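Local coordinates for protein putative DsbA oxidoreductase SCO1869 (Streptomyces coelicolor A3, PDB 3GL5) that is of unknown function but probably acts as a thiol-disulfide oxidoreductase of the DsbA family, built on a thioredoxin-like fold with a helical insertion, at residues H40-L45 / D102-L107; L106-K111 / R170-E175. All blocks are in the same frame, centred on the assembly; numbering follows the deposited sequence.

Overall arrangement
From the N terminus, strand 3-9 is an inner strand of the thioredoxin-like sheet, with strand 36-42 parallel to it at the edge. Contact 1 closes the first long loop: after 56 residues, about half of them helical, helix 101-111 returns to the end of strand 36-42. Contact 2 closes the next loop, of 58 residues without strand, where helix 166-178 is joined to helix 101-111 through a histidine-aspartate pair. The two loops follow one another along the chain and neither nest nor cross; contacts 1 and 2 share L106 and L107. The centres of the two contacts are about 5 Å apart, so sheet edge and both helices meet in one polar cluster.

Contact 1 of 2, residues H40-L45 / D102-L107; sequences HRSFEL and DLHRLL
S42 OG and H104 CG each lie anti to their own carbonyl carbon (chi1 -60° and -74°), which turns the serine hydroxyl and the imidazole toward the interface between strand 36-42 and helix 101-111. This is a buried junction of the DsbA-like fold, where a helix of the insertion lies against the outer strand of the thioredoxin-like sheet. A serine suits the strand because it is small: the ring comes close enough for ND1 of H104 to sit 3.6 Å from CB of S42. The serine hydroxyl itself bonds to H108. A histidine suits the helix because its flat ring can set ND1 beside S42 while NE2 turns to D10, whose OD1 is its hydrogen-bonded partner. H104 NE2 also lies 3.1 Å from the backbone oxygen of F43. E44 runs past the imidazole in the opposite sense, its CG 3.9 Å from H104 CD2, so that the aliphatic part lies against the ring while OE1 goes on to a salt bridge with R170. Putting an alanine in place of H104 would probably leave D10 without its imidazole mate and open a gap beside S42 and the methylene of E44. On the helix itself R105 makes a side-on salt bridge to D102, NE and NH2 of R105 both closing on D102 OD1, with NH2 2.8 Å from that oxygen and above the carboxylate plane.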
loop_
_atom_site.group_PDB
_atom_site.type_symbol
_atom_site.label_atom_id
_atom_site.label_comp_id
_atom_site.label_asym_id
_atom_site.label_seq_id
_atom_site.Cartn_x
_atom_site.Cartn_y
_atom_site.Cartn_z
ATOM N N HIS A 40 -1.635 6.865 4.111
ATOM C CA HIS A 40 -1.394 8.304 3.985
ATOM C C HIS A 40 -0.782 8.628 2.642
ATOM O O HIS A 40 0.006 7.829 2.104
ATOM C CB HIS A 40 -0.531 8.845 5.131
ATOM C CG HIS A 40 -1.196 8.737 6.451
ATOM N ND1 HIS A 40 -2.343 9.436 6.753
ATOM C CD2 HIS A 40 -0.932 7.950 7.531
ATOM C CE1 HIS A 40 -2.737 9.116 7.980
ATOM N NE2 HIS A 40 -1.896 8.221 8.473
ATOM N N ARG A 41 -1.157 9.800 2.123
ATOM C CA ARG A 41 -0.934 10.211 0.737
ATOM C C ARG A 41 -0.485 11.665 0.724
ATOM O O ARG A 41 -0.973 12.460 1.518
ATOM C CB ARG A 41 -2.252 10.163 -0.010
ATOM C CG ARG A 41 -2.798 8.793 -0.178
ATOM C CD ARG A 41 -2.135 8.258 -1.365
ATOM N NE ARG A 41 -2.812 7.090 -1.813
ATOM C CZ ARG A 41 -2.689 6.604 -3.036
ATOM N NH1 ARG A 41 -1.923 7.221 -3.958
ATOM N NH2 ARG A 41 -3.357 5.507 -3.339
ATOM N N SER A 42 0.455 11.994 -0.158
ATOM C CA SER A 42 1.024 13.333 -0.224
ATOM C C SER A 42 0.086 14.315 -0.902
ATOM O O SER A 42 -0.512 13.999 -1.920
ATOM C CB SER A 42 2.287 13.320 -1.067
ATOM O OG SER A 42 3.256 12.456 -0.517
ATOM N N PHE A 43 0.042 15.534 -0.393
ATOM C CA PHE A 43 -0.593 16.628 -1.096
ATOM C C PHE A 43 0.149 17.889 -0.749
ATOM O O PHE A 43 0.476 18.096 0.411
ATOM C CB PHE A 43 -2.060 16.735 -0.642
ATOM C CG PHE A 43 -2.909 17.703 -1.471
ATOM C CD1 PHE A 43 -3.743 17.224 -2.476
ATOM C CD2 PHE A 43 -2.913 19.084 -1.193
ATOM C CE1 PHE A 43 -4.561 18.105 -3.244
ATOM C CE2 PHE A 43 -3.726 19.984 -1.932
ATOM C CZ PHE A 43 -4.542 19.492 -2.973
ATOM N N GLU A 44 0.428 18.749 -1.731
ATOM C CA GLU A 44 1.055 20.025 -1.410
ATOM C C GLU A 44 0.047 21.139 -1.695
ATOM O O GLU A 44 -0.381 21.317 -2.831
ATOM C CB GLU A 44 2.319 20.270 -2.253
ATOM C CG GLU A 44 3.595 19.577 -1.781
ATOM C CD GLU A 44 4.675 19.645 -2.841
ATOM O OE1 GLU A 44 4.582 18.923 -3.871
ATOM O OE2 GLU A 44 5.587 20.475 -2.697
ATOM N N LEU A 45 -0.264 21.933 -0.681
ATOM C CA LEU A 45 -1.084 23.122 -0.883
ATOM C C LEU A 45 -0.362 24.150 -1.772
ATOM O O LEU A 45 -1.008 24.853 -2.537
ATOM C CB LEU A 45 -1.460 23.734 0.462
ATOM C CG LEU A 45 -2.567 22.974 1.194
ATOM C CD1 LEU A 45 -2.506 23.325 2.673
ATOM C CD2 LEU A 45 -3.963 23.282 0.588
ATOM N N ASP A 102 10.145 18.367 0.091
ATOM C CA ASP A 102 11.143 17.476 0.682
ATOM C C ASP A 102 10.612 16.682 1.880
ATOM O O ASP A 102 10.965 15.491 2.069
ATOM C CB ASP A 102 12.395 18.275 1.055
ATOM C CG ASP A 102 13.171 18.716 -0.189
ATOM O OD1 ASP A 102 13.049 18.008 -1.210
ATOM O OD2 ASP A 102 13.867 19.757 -0.173
ATOM N N LEU A 103 9.747 17.316 2.668
ATOM C CA LEU A 103 9.094 16.592 3.739
ATOM C C LEU A 103 8.309 15.423 3.151
ATOM O O LEU A 103 8.365 14.311 3.646
ATOM C CB LEU A 103 8.168 17.539 4.520
ATOM C CG LEU A 103 8.793 18.427 5.603
ATOM C CD1 LEU A 103 9.703 19.481 4.996
ATOM C CD2 LEU A 103 7.697 19.103 6.370
ATOM N N HIS A 104 7.580 15.674 2.074
ATOM C CA HIS A 104 6.803 14.628 1.463
ATOM C C HIS A 104 7.657 13.502 0.881
ATOM O O HIS A 104 7.270 12.336 0.982
ATOM C CB HIS A 104 5.816 15.193 0.434
ATOM C CG HIS A 104 4.640 15.884 1.064
ATOM N ND1 HIS A 104 3.632 15.194 1.704
ATOM C CD2 HIS A 104 4.327 17.204 1.177
ATOM C CE1 HIS A 104 2.728 16.050 2.158
ATOM N NE2 HIS A 104 3.118 17.273 1.840
ATOM N N ARG A 105 8.788 13.846 0.277
ATOM C CA ARG A 105 9.731 12.828 -0.227
ATOM C C ARG A 105 10.216 11.937 0.911
ATOM O O ARG A 105 10.229 10.693 0.780
ATOM C CB ARG A 105 10.911 13.473 -0.963
ATOM C CG ARG A 105 10.452 14.241 -2.215
ATOM C CD ARG A 105 11.592 14.564 -3.159
ATOM N NE ARG A 105 12.632 15.409 -2.537
ATOM C CZ ARG A 105 13.853 14.988 -2.184
ATOM N NH1 ARG A 105 14.238 13.719 -2.352
ATOM N NH2 ARG A 105 14.705 15.841 -1.667
ATOM N N LEU A 106 10.528 12.567 2.044
ATOM C CA LEU A 106 10.923 11.830 3.249
ATOM C C LEU A 106 9.793 11.019 3.845
ATOM O O LEU A 106 10.057 9.960 4.418
ATOM C CB LEU A 106 11.517 12.746 4.318
ATOM C CG LEU A 106 12.927 13.285 4.080
ATOM C CD1 LEU A 106 13.219 14.200 5.275
ATOM C CD2 LEU A 106 14.010 12.183 3.952
ATOM N N LEU A 107 8.534 11.489 3.718
ATOM C CA LEU A 107 7.407 10.667 4.147
ATOM C C LEU A 107 7.334 9.363 3.329
ATOM O O LEU A 107 6.913 8.333 3.846
ATOM C CB LEU A 107 6.079 11.423 4.103
ATOM C CG LEU A 107 5.940 12.489 5.209
ATOM C CD1 LEU A 107 4.826 13.500 4.878
ATOM C CD2 LEU A 107 5.636 11.835 6.581
#

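Contact 2 of 2, residues L106-K111 / R170-E175; sequences LLHLAK and RADERE
H108 and D172 reach towards each other from opposite directions, and the carboxylate meets the imidazole at its edge, the two planes turned 50° apart. OD2 of D172 lies near the ring plane, beside the NE2-CE1 bond: it is 3.0 Å from NE2 of H108 and 3.2 Å from CE1 of H108. Because it sits off to one side, the NE2 hydrogen bond is bent to 124° and weak; the stronger partner of NE2 is S42. With CA atoms 10.3 Å apart at H108 and D172, the backbones of helices 101-111 and 166-178 stay well separated and these two side chains bridge the distance. Both helices belong to the helical part of the DsbA-like fold, and the second leads on to strand 186-189 of the thioredoxin-like sheet. An aspartate suits this buried place because each of its oxygens has partners: OD1 forms a salt bridge with R41, and OD2 also accepts from the backbone N of S42 and from a water 2.7 Å away. That water in turn accepts a weak bond from NZ of K111, whose long chain brings its amine within 5.0 Å of D172 OD1, and the two cationic groups would be expected to stabilise the carboxylate's negative charge.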
loop_
_atom_site.group_PDB
_atom_site.type_symbol
_atom_site.label_atom_id
_atom_site.label_comp_id
_atom_site.label_asym_id
_atom_site.label_seq_id
_atom_site.Cartn_x
_atom_site.Cartn_y
_atom_site.Cartn_z
ATOM N N LEU A 106 10.528 12.567 2.044
ATOM C CA LEU A 106 10.923 11.830 3.249
ATOM C C LEU A 106 9.793 11.019 3.845
ATOM O O LEU A 106 10.057 9.960 4.418
ATOM C CB LEU A 106 11.517 12.746 4.318
ATOM C CG LEU A 106 12.927 13.285 4.080
ATOM C CD1 LEU A 106 13.219 14.200 5.275
ATOM C CD2 LEU A 106 14.010 12.183 3.952
ATOM N N LEU A 107 8.534 11.489 3.718
ATOM C CA LEU A 107 7.407 10.667 4.147
ATOM C C LEU A 107 7.334 9.363 3.329
ATOM O O LEU A 107 6.913 8.333 3.846
ATOM C CB LEU A 107 6.079 11.423 4.103
ATOM C CG LEU A 107 5.940 12.489 5.209
ATOM C CD1 LEU A 107 4.826 13.500 4.878
ATOM C CD2 LEU A 107 5.636 11.835 6.581
ATOM N N HIS A 108 7.696 9.440 2.056
ATOM C CA HIS A 108 7.733 8.263 1.207
ATOM C C HIS A 108 8.895 7.336 1.552
ATOM O O HIS A 108 8.704 6.150 1.594
ATOM C CB HIS A 108 7.686 8.637 -0.286
ATOM C CG HIS A 108 6.299 8.938 -0.755
ATOM N ND1 HIS A 108 5.504 8.006 -1.384
ATOM C CD2 HIS A 108 5.528 10.043 -0.600
ATOM C CE1 HIS A 108 4.319 8.536 -1.639
ATOM N NE2 HIS A 108 4.311 9.775 -1.176
ATOM N N LEU A 109 10.071 7.860 1.833
ATOM C CA LEU A 109 11.100 7.051 2.536
ATOM C C LEU A 109 10.528 6.282 3.738
ATOM O O LEU A 109 10.580 5.036 3.788
ATOM C CB LEU A 109 12.296 7.907 2.959
ATOM C CG LEU A 109 13.361 7.223 3.842
ATOM C CD1 LEU A 109 13.855 5.876 3.241
ATOM C CD2 LEU A 109 14.529 8.159 4.041
ATOM N N ALA A 110 9.938 7.016 4.682
ATOM C CA ALA A 110 9.197 6.403 5.798
ATOM C C ALA A 110 8.139 5.363 5.391
ATOM O O ALA A 110 8.018 4.326 6.030
ATOM C CB ALA A 110 8.540 7.506 6.692
ATOM N N LYS A 111 7.350 5.631 4.351
ATOM C CA LYS A 111 6.228 4.730 4.013
ATOM C C LYS A 111 6.820 3.375 3.617
ATOM O O LYS A 111 6.240 2.280 3.879
ATOM C CB LYS A 111 5.401 5.330 2.871
ATOM C CG LYS A 111 4.317 4.413 2.280
ATOM C CD LYS A 111 3.957 4.832 0.851
ATOM C CE LYS A 111 2.445 4.791 0.658
ATOM N NZ LYS A 111 2.023 4.585 -0.765
ATOM N N ARG A 170 4.581 13.041 -6.671
ATOM C CA ARG A 170 3.750 13.526 -7.750
ATOM C C ARG A 170 2.607 12.548 -8.028
ATOM O O ARG A 170 1.526 12.981 -8.325
ATOM C CB ARG A 170 4.577 13.781 -9.055
ATOM C CG ARG A 170 5.666 14.796 -8.930
ATOM C CD ARG A 170 5.134 16.147 -8.460
ATOM N NE ARG A 170 6.235 17.112 -8.324
ATOM C CZ ARG A 170 6.293 18.062 -7.409
ATOM N NH1 ARG A 170 5.294 18.208 -6.551
ATOM N NH2 ARG A 170 7.344 18.874 -7.351
ATOM N N ALA A 171 2.841 11.234 -7.957
ATOM C CA ALA A 171 1.794 10.265 -8.259
ATOM C C ALA A 171 0.644 10.368 -7.242
ATOM O O ALA A 171 -0.504 10.297 -7.611
ATOM C CB ALA A 171 2.376 8.850 -8.308
ATOM N N ASP A 172 0.947 10.601 -5.965
ATOM C CA ASP A 172 -0.091 10.820 -4.958
ATOM C C ASP A 172 -0.856 12.097 -5.316
ATOM O O ASP A 172 -2.091 12.157 -5.253
ATOM C CB ASP A 172 0.566 11.007 -3.591
ATOM C CG ASP A 172 0.826 9.689 -2.853
ATOM O OD1 ASP A 172 0.532 8.594 -3.365
ATOM O OD2 ASP A 172 1.320 9.759 -1.725
ATOM N N GLU A 173 -0.121 13.129 -5.719
ATOM C CA GLU A 173 -0.778 14.407 -6.023
ATOM C C GLU A 173 -1.653 14.269 -7.250
ATOM O O GLU A 173 -2.737 14.772 -7.292
ATOM C CB GLU A 173 0.251 15.532 -6.207
ATOM C CG GLU A 173 0.913 15.851 -4.916
ATOM C CD GLU A 173 2.144 16.769 -5.049
ATOM O OE1 GLU A 173 2.693 16.932 -6.174
ATOM O OE2 GLU A 173 2.546 17.352 -4.015
ATOM N N ARG A 174 -1.144 13.582 -8.244
ATOM C CA ARG A 174 -1.898 13.266 -9.449
ATOM C C ARG A 174 -3.230 12.565 -9.125
ATOM O O ARG A 174 -4.287 12.976 -9.579
ATOM C CB ARG A 174 -1.033 12.421 -10.386
ATOM C CG ARG A 174 -1.752 11.971 -11.606
ATOM C CD ARG A 174 -0.913 11.053 -12.411
ATOM N NE ARG A 174 -0.921 9.658 -11.942
ATOM C CZ ARG A 174 0.175 8.943 -11.646
ATOM N NH1 ARG A 174 1.378 9.490 -11.735
ATOM N NH2 ARG A 174 0.069 7.665 -11.278
ATOM N N GLU A 175 -3.158 11.494 -8.336
ATOM C CA GLU A 175 -4.336 10.706 -7.895
ATOM C C GLU A 175 -5.410 11.579 -7.178
ATOM O O GLU A 175 -6.613 11.483 -7.480
ATOM C CB GLU A 175 -3.817 9.578 -7.002
ATOM C CG GLU A 175 -4.828 8.569 -6.538
ATOM C CD GLU A 175 -5.072 7.494 -7.559
ATOM O OE1 GLU A 175 -4.075 6.939 -8.089
ATOM O OE2 GLU A 175 -6.257 7.200 -7.826
HETATM O O HOH W 1 0.964 7.517 -0.353
#